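PDB 2JFR: Ser-thr phosphatase MSPP from Mycobacterium smegmatis, which probably removes phosphate from phosphoserine and phosphothreonine side chains of proteins, as a metal-dependent phosphatase of the PPM (PP2C) family. Local coordinates for residues V107-D112 with G167-G172; T48-L53 with T90-V95. One frame throughout, in Å; residues are numbered along the deposited sequence.

Contact 1 of 2, residues V107-D112 with G167-G172; sequences VVNIGD and GPDVFG
Val107 and Asn109 each pair with a residue of strand 169-172 through two backbone hydrogen bonds. Val107 N gives to Phe171 O at 2.9 Å, almost straight at 177°, and Phe171 N returns a bond to Val107 O. Asn109 N gives to Asp169 O at 2.9 Å. Asp169 N gives to Asn109 O over the same distance but with more bend, 143° at the hydrogen. Between these pairs sits the non-hydrogen-bonded pair Val108 and Val170. Here Val108 CA makes a CA-H...O contact with Asp169 O at 3.2 Å.

Apolar contact follows the Val108 side. With Val108 CG1 anti to the backbone N, this methyl meets Pro168 CB at 3.7 Å, and the two side chains run side by side. Val170 CG2 is a looser and doubtful neighbour of the same methyl, since Val170 has two conformers.

On the other face, the amide of Asn109 and the carboxylate of Asp169 are turned 70° apart. Asn109 ND2 rests on Asp169 CB at 3.4 Å. One water donates to both Asn109 OD1 and Asp169 OD2, the latter at 2.7 Å. The carboxylate is also held by salt bridges to Arg138 and Arg158 and by a hydrogen bond to His130, which probably favours its charged form.

This is an antiparallel ladder at the border of a five-stranded sheet, with 169-172 as outermost strand. Strand 106-110 bonds on its other flank to strand 89-96. Helix 63-81 packs on Val108 and Val170 through Leu67.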
loop_
_atom_site.group_PDB
_atom_site.type_symbol
_atom_site.label_atom_id
_atom_site.label_comp_id
_atom_site.label_asym_id
_atom_site.label_seq_id
_atom_site.Cartn_x
_atom_site.Cartn_y
_atom_site.Cartn_z
ATOM N N VAL A 107 -6.263 5.761 -7.043
ATOM C CA VAL A 107 -5.090 4.983 -6.552
ATOM C C VAL A 107 -3.983 5.082 -7.533
ATOM O O VAL A 107 -4.167 5.004 -8.769
ATOM C CB VAL A 107 -5.461 3.542 -6.209
ATOM C CG1 VAL A 107 -6.027 2.754 -7.379
ATOM C CG2 VAL A 107 -4.277 2.790 -5.587
ATOM N N VAL A 108 -2.760 5.250 -7.005
ATOM C CA VAL A 108 -1.521 5.187 -7.773
ATOM C C VAL A 108 -0.659 4.146 -7.076
ATOM O O VAL A 108 -0.451 4.230 -5.867
ATOM C CB VAL A 108 -0.839 6.562 -7.814
ATOM C CG1 VAL A 108 0.459 6.452 -8.631
ATOM C CG2 VAL A 108 -1.753 7.628 -8.367
ATOM N N ASN A 109 -0.167 3.152 -7.822
ATOM C CA ASN A 109 0.508 2.061 -7.150
ATOM C C ASN A 109 1.626 1.489 -8.002
ATOM O O ASN A 109 1.557 1.360 -9.223
ATOM C CB ASN A 109 -0.468 0.968 -6.737
ATOM C CG ASN A 109 -1.225 0.277 -7.934
ATOM O OD1 ASN A 109 -0.950 -0.889 -8.208
ATOM N ND2 ASN A 109 -2.082 1.036 -8.542
ATOM N N ILE A 110 2.681 1.113 -7.285
ATOM C CA ILE A 110 3.846 0.450 -7.848
ATOM C C ILE A 110 4.329 -0.559 -6.837
ATOM O O ILE A 110 4.561 -0.227 -5.661
ATOM C CB ILE A 110 4.884 1.519 -8.291
ATOM C CG1 ILE A 110 5.984 0.843 -9.118
ATOM C CG2 ILE A 110 5.371 2.386 -7.162
ATOM C CD1 ILE A 110 6.913 1.798 -9.782
ATOM N N GLY A 111 4.479 -1.798 -7.262
ATOM C CA GLY A 111 4.922 -2.849 -6.393
ATOM C C GLY A 111 3.754 -3.714 -5.949
ATOM O O GLY A 111 2.859 -3.988 -6.745
ATOM N N ASP A 112 3.772 -4.176 -4.700
ATOM C CA ASP A 112 2.856 -5.207 -4.244
ATOM C C ASP A 112 2.245 -4.908 -2.871
ATOM O O ASP A 112 1.947 -5.849 -2.138
ATOM C CB ASP A 112 3.529 -6.588 -4.224
ATOM C CG ASP A 112 4.617 -6.709 -3.183
ATOM O OD1 ASP A 112 5.012 -5.687 -2.581
ATOM O OD2 ASP A 112 5.043 -7.881 -3.012
ATOM N N GLY A 167 6.678 3.771 -14.116
ATOM C CA GLY A 167 5.354 3.825 -14.664
ATOM C C GLY A 167 4.369 3.165 -13.663
ATOM O O GLY A 167 4.055 2.008 -13.825
ATOM N N PRO A 168 3.896 3.956 -12.709
ATOM C CA PRO A 168 2.940 3.390 -11.777
ATOM C C PRO A 168 1.604 3.129 -12.489
ATOM O O PRO A 168 1.254 3.758 -13.469
ATOM C CB PRO A 168 2.752 4.488 -10.715
ATOM C CG PRO A 168 2.975 5.750 -11.427
ATOM C CD PRO A 168 4.120 5.406 -12.388
ATOM N N ASP A 169 0.838 2.207 -11.928
ATOM C CA ASP A 169 -0.561 2.093 -12.304
ATOM C C ASP A 169 -1.324 3.260 -11.666
ATOM O O ASP A 169 -0.995 3.684 -10.549
ATOM C CB ASP A 169 -1.136 0.790 -11.835
ATOM C CG ASP A 169 -0.686 -0.440 -12.607
ATOM O OD1 ASP A 169 -0.072 -0.277 -13.704
ATOM O OD2 ASP A 169 -0.895 -1.560 -12.114
ATOM N N VAL A 170 -2.326 3.745 -12.374
ATOM C CA VAL A 170 -3.149 4.886 -11.968
ATOM C C VAL A 170 -4.573 4.548 -12.301
ATOM O O VAL A 170 -4.845 4.315 -13.485
ATOM C CB VAL A 170 -2.717 6.156 -12.697
ATOM C CG1 VAL A 170 -3.603 7.338 -12.264
ATOM C CG2 VAL A 170 -1.245 6.414 -12.474
ATOM N N PHE A 171 -5.528 4.557 -11.373
ATOM C CA PHE A 171 -6.893 4.305 -11.771
ATOM C C PHE A 171 -7.833 4.840 -10.712
ATOM O O PHE A 171 -7.517 4.928 -9.514
ATOM C CB PHE A 171 -7.199 2.820 -11.991
ATOM C CG PHE A 171 -8.179 2.678 -13.152
ATOM C CD1 PHE A 171 -7.747 2.804 -14.424
ATOM C CD2 PHE A 171 -9.553 2.471 -12.933
ATOM C CE1 PHE A 171 -8.648 2.710 -15.484
ATOM C CE2 PHE A 171 -10.414 2.372 -13.993
ATOM C CZ PHE A 171 -9.970 2.527 -15.255
ATOM N N GLY A 172 -9.055 5.145 -11.129
ATOM C CA GLY A 172 -10.095 5.460 -10.188
ATOM C C GLY A 172 -10.415 4.278 -9.317
ATOM O O GLY A 172 -10.292 3.129 -9.681
HETATM O O HOH W 1 -2.876 -1.881 -10.269
#

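Contact 2 of 2, residues T48-L53 with T90-V95; sequences TALKTL and TTLTAV
Leu50 and Leu53 of helix 42-59 meet Leu92 of strand 89-96 through their methyl groups. The tightest touch is Leu50 CD2 to Leu92 CD1 at 3.4 Å, closer than carbons usually pack. Leu92 is deposited in two conformers, so this closeness is best read with caution. Leu53 CD2 reaches the same Leu92 CD1 at 4.2 Å. It also reaches Ala94 CB at 4.1 Å and so bridges two residues of the strand. Leu92 points its CB toward the helix, and in the conformer given CG stands anti to the backbone N (chi1 177°), carrying CD1 to the two leucines. Leu50 leaves the helix to one side, and its CD2 branch makes the approach.

Small side chains meet at the start of the strand segment. Ala49 CB faces Thr90 CG2 at 3.9 Å. The methyl of Thr90 lies between the backbone N and the carbonyl carbon, while OG1 takes the position anti to N (chi1 -172°). That hydroxyl donates to Thr91 O at 2.8 Å, in the carbonyl plane and on a lone pair. The polar end of Thr90 is thus satisfied within its own chain segment, and its methyl serves the packing.

The helix and strand segments run at 28° to each other, with axes 10.4 Å apart. Ala33 and Ala35 of strand 31-38 continue the floor beneath Leu50. Leu53 also touches Ala69 and Val70 of helix 63-81.

Such helix-on-sheet packing belongs to the alpha-beta-beta-alpha sandwich of PP2C phosphatases. Thr90 lies at its metal-site end, with its side chain about 5 Å from that of the metal-binding Asp36.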
loop_
_atom_site.group_PDB
_atom_site.type_symbol
_atom_site.label_atom_id
_atom_site.label_comp_id
_atom_site.label_asym_id
_atom_site.label_seq_id
_atom_site.Cartn_x
_atom_site.Cartn_y
_atom_site.Cartn_z
ATOM N N THR A 48 11.647 8.077 2.768
ATOM C CA THR A 48 11.902 9.200 1.887
ATOM C C THR A 48 10.780 9.310 0.857
ATOM O O THR A 48 10.356 10.417 0.537
ATOM C CB THR A 48 13.247 9.020 1.180
ATOM O OG1 THR A 48 14.295 8.983 2.155
ATOM C CG2 THR A 48 13.523 10.148 0.210
ATOM N N ALA A 49 10.340 8.177 0.327
ATOM C CA ALA A 49 9.261 8.228 -0.664
ATOM C C ALA A 49 8.037 8.937 -0.090
ATOM O O ALA A 49 7.438 9.764 -0.768
ATOM C CB ALA A 49 8.902 6.839 -1.137
ATOM N N LEU A 50 7.657 8.585 1.138
ATOM C CA LEU A 50 6.448 9.189 1.700
ATOM C C LEU A 50 6.635 10.643 2.068
ATOM O O LEU A 50 5.704 11.436 1.907
ATOM C CB LEU A 50 5.923 8.353 2.868
ATOM C CG LEU A 50 5.463 6.953 2.516
ATOM C CD1 LEU A 50 4.798 6.330 3.725
ATOM C CD2 LEU A 50 4.538 6.927 1.298
ATOM N N LYS A 51 7.820 11.022 2.546
ATOM C CA LYS A 51 8.076 12.429 2.841
ATOM C C LYS A 51 7.948 13.245 1.570
ATOM O O LYS A 51 7.360 14.342 1.550
ATOM C CB LYS A 51 9.440 12.594 3.483
ATOM C CG LYS A 51 9.761 13.984 3.939
ATOM C CD LYS A 51 11.074 14.153 4.674
ATOM C CE LYS A 51 11.211 15.548 5.313
ATOM N NZ LYS A 51 12.491 15.709 6.062
ATOM N N THR A 52 8.543 12.764 0.506
ATOM C CA THR A 52 8.498 13.473 -0.768
ATOM C C THR A 52 7.076 13.485 -1.347
ATOM O O THR A 52 6.631 14.508 -1.868
ATOM C CB THR A 52 9.486 12.858 -1.752
ATOM O OG1 THR A 52 10.818 12.866 -1.218
ATOM C CG2 THR A 52 9.488 13.556 -3.108
ATOM N N LEU A 53 6.386 12.382 -1.252
ATOM C CA LEU A 53 5.020 12.282 -1.720
ATOM C C LEU A 53 4.148 13.302 -1.017
ATOM O O LEU A 53 3.371 14.037 -1.648
ATOM C CB LEU A 53 4.458 10.891 -1.444
ATOM C CG LEU A 53 3.029 10.680 -1.862
ATOM C CD1 LEU A 53 2.876 10.660 -3.386
ATOM C CD2 LEU A 53 2.529 9.395 -1.310
ATOM N N THR A 90 11.508 0.739 -2.878
ATOM C CA THR A 90 10.271 0.598 -2.132
ATOM C C THR A 90 9.105 0.426 -3.063
ATOM O O THR A 90 9.094 0.907 -4.177
ATOM C CB THR A 90 10.056 1.833 -1.207
ATOM O OG1 THR A 90 8.946 1.615 -0.339
ATOM C CG2 THR A 90 9.926 3.126 -1.958
ATOM N N THR A 91 8.088 -0.243 -2.551
ATOM C CA THR A 91 6.759 -0.148 -3.139
ATOM C C THR A 91 6.152 1.180 -2.766
ATOM O O THR A 91 6.591 1.856 -1.808
ATOM C CB THR A 91 5.857 -1.279 -2.704
ATOM O OG1 THR A 91 5.463 -0.987 -1.364
ATOM C CG2 THR A 91 6.480 -2.642 -2.802
ATOM N N LEU A 92 5.062 1.547 -3.436
ATOM C CA LEU A 92 4.250 2.656 -2.996
ATOM C C LEU A 92 2.855 2.447 -3.508
ATOM O O LEU A 92 2.652 2.249 -4.710
ATOM C CB LEU A 92 4.798 3.965 -3.536
ATOM C CG LEU A 92 3.948 5.228 -3.175
ATOM C CD1 LEU A 92 3.904 5.446 -1.699
ATOM C CD2 LEU A 92 4.496 6.461 -3.912
ATOM N N THR A 93 1.862 2.538 -2.601
ATOM C CA THR A 93 0.466 2.586 -2.975
ATOM C C THR A 93 -0.124 3.810 -2.288
ATOM O O THR A 93 -0.076 3.881 -1.053
ATOM C CB THR A 93 -0.284 1.338 -2.589
ATOM O OG1 THR A 93 0.292 0.283 -3.344
ATOM C CG2 THR A 93 -1.767 1.436 -2.865
ATOM N N ALA A 94 -0.621 4.730 -3.080
ATOM C CA ALA A 94 -1.183 5.981 -2.572
ATOM C C ALA A 94 -2.631 6.087 -3.039
ATOM O O ALA A 94 -2.954 5.801 -4.203
ATOM C CB ALA A 94 -0.373 7.161 -3.087
ATOM N N VAL A 95 -3.470 6.509 -2.135
ATOM C CA VAL A 95 -4.875 6.801 -2.392
ATOM C C VAL A 95 -5.134 8.244 -2.080
ATOM O O VAL A 95 -4.782 8.727 -1.015
ATOM C CB VAL A 95 -5.776 5.900 -1.515
ATOM C CG1 VAL A 95 -7.217 6.362 -1.566
ATOM C CG2 VAL A 95 -5.648 4.443 -1.921
#

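Both contacts use the same five-stranded sheet. Contact 1 adds an outermost strand to its edge; contact 2 covers one of its faces with a helix. Strands 89-96 and 106-110 join them directly. Ile110 N probably bonds to Leu92 O, and Ala94 N to Val108 O, at 2.8 Å each. The chemistry follows the position. Contact 1 is partly buried and mixes backbone bonds, a water and a charged side chain. Contact 2 is wholly buried, and methyl groups carry it. Segment 107-112 ends, and segment 90-95 begins, beside the metal site: Asp112 OD1 packs on Thr91 CG2. In another structure of this protein Asp112 binds a magnesium ion.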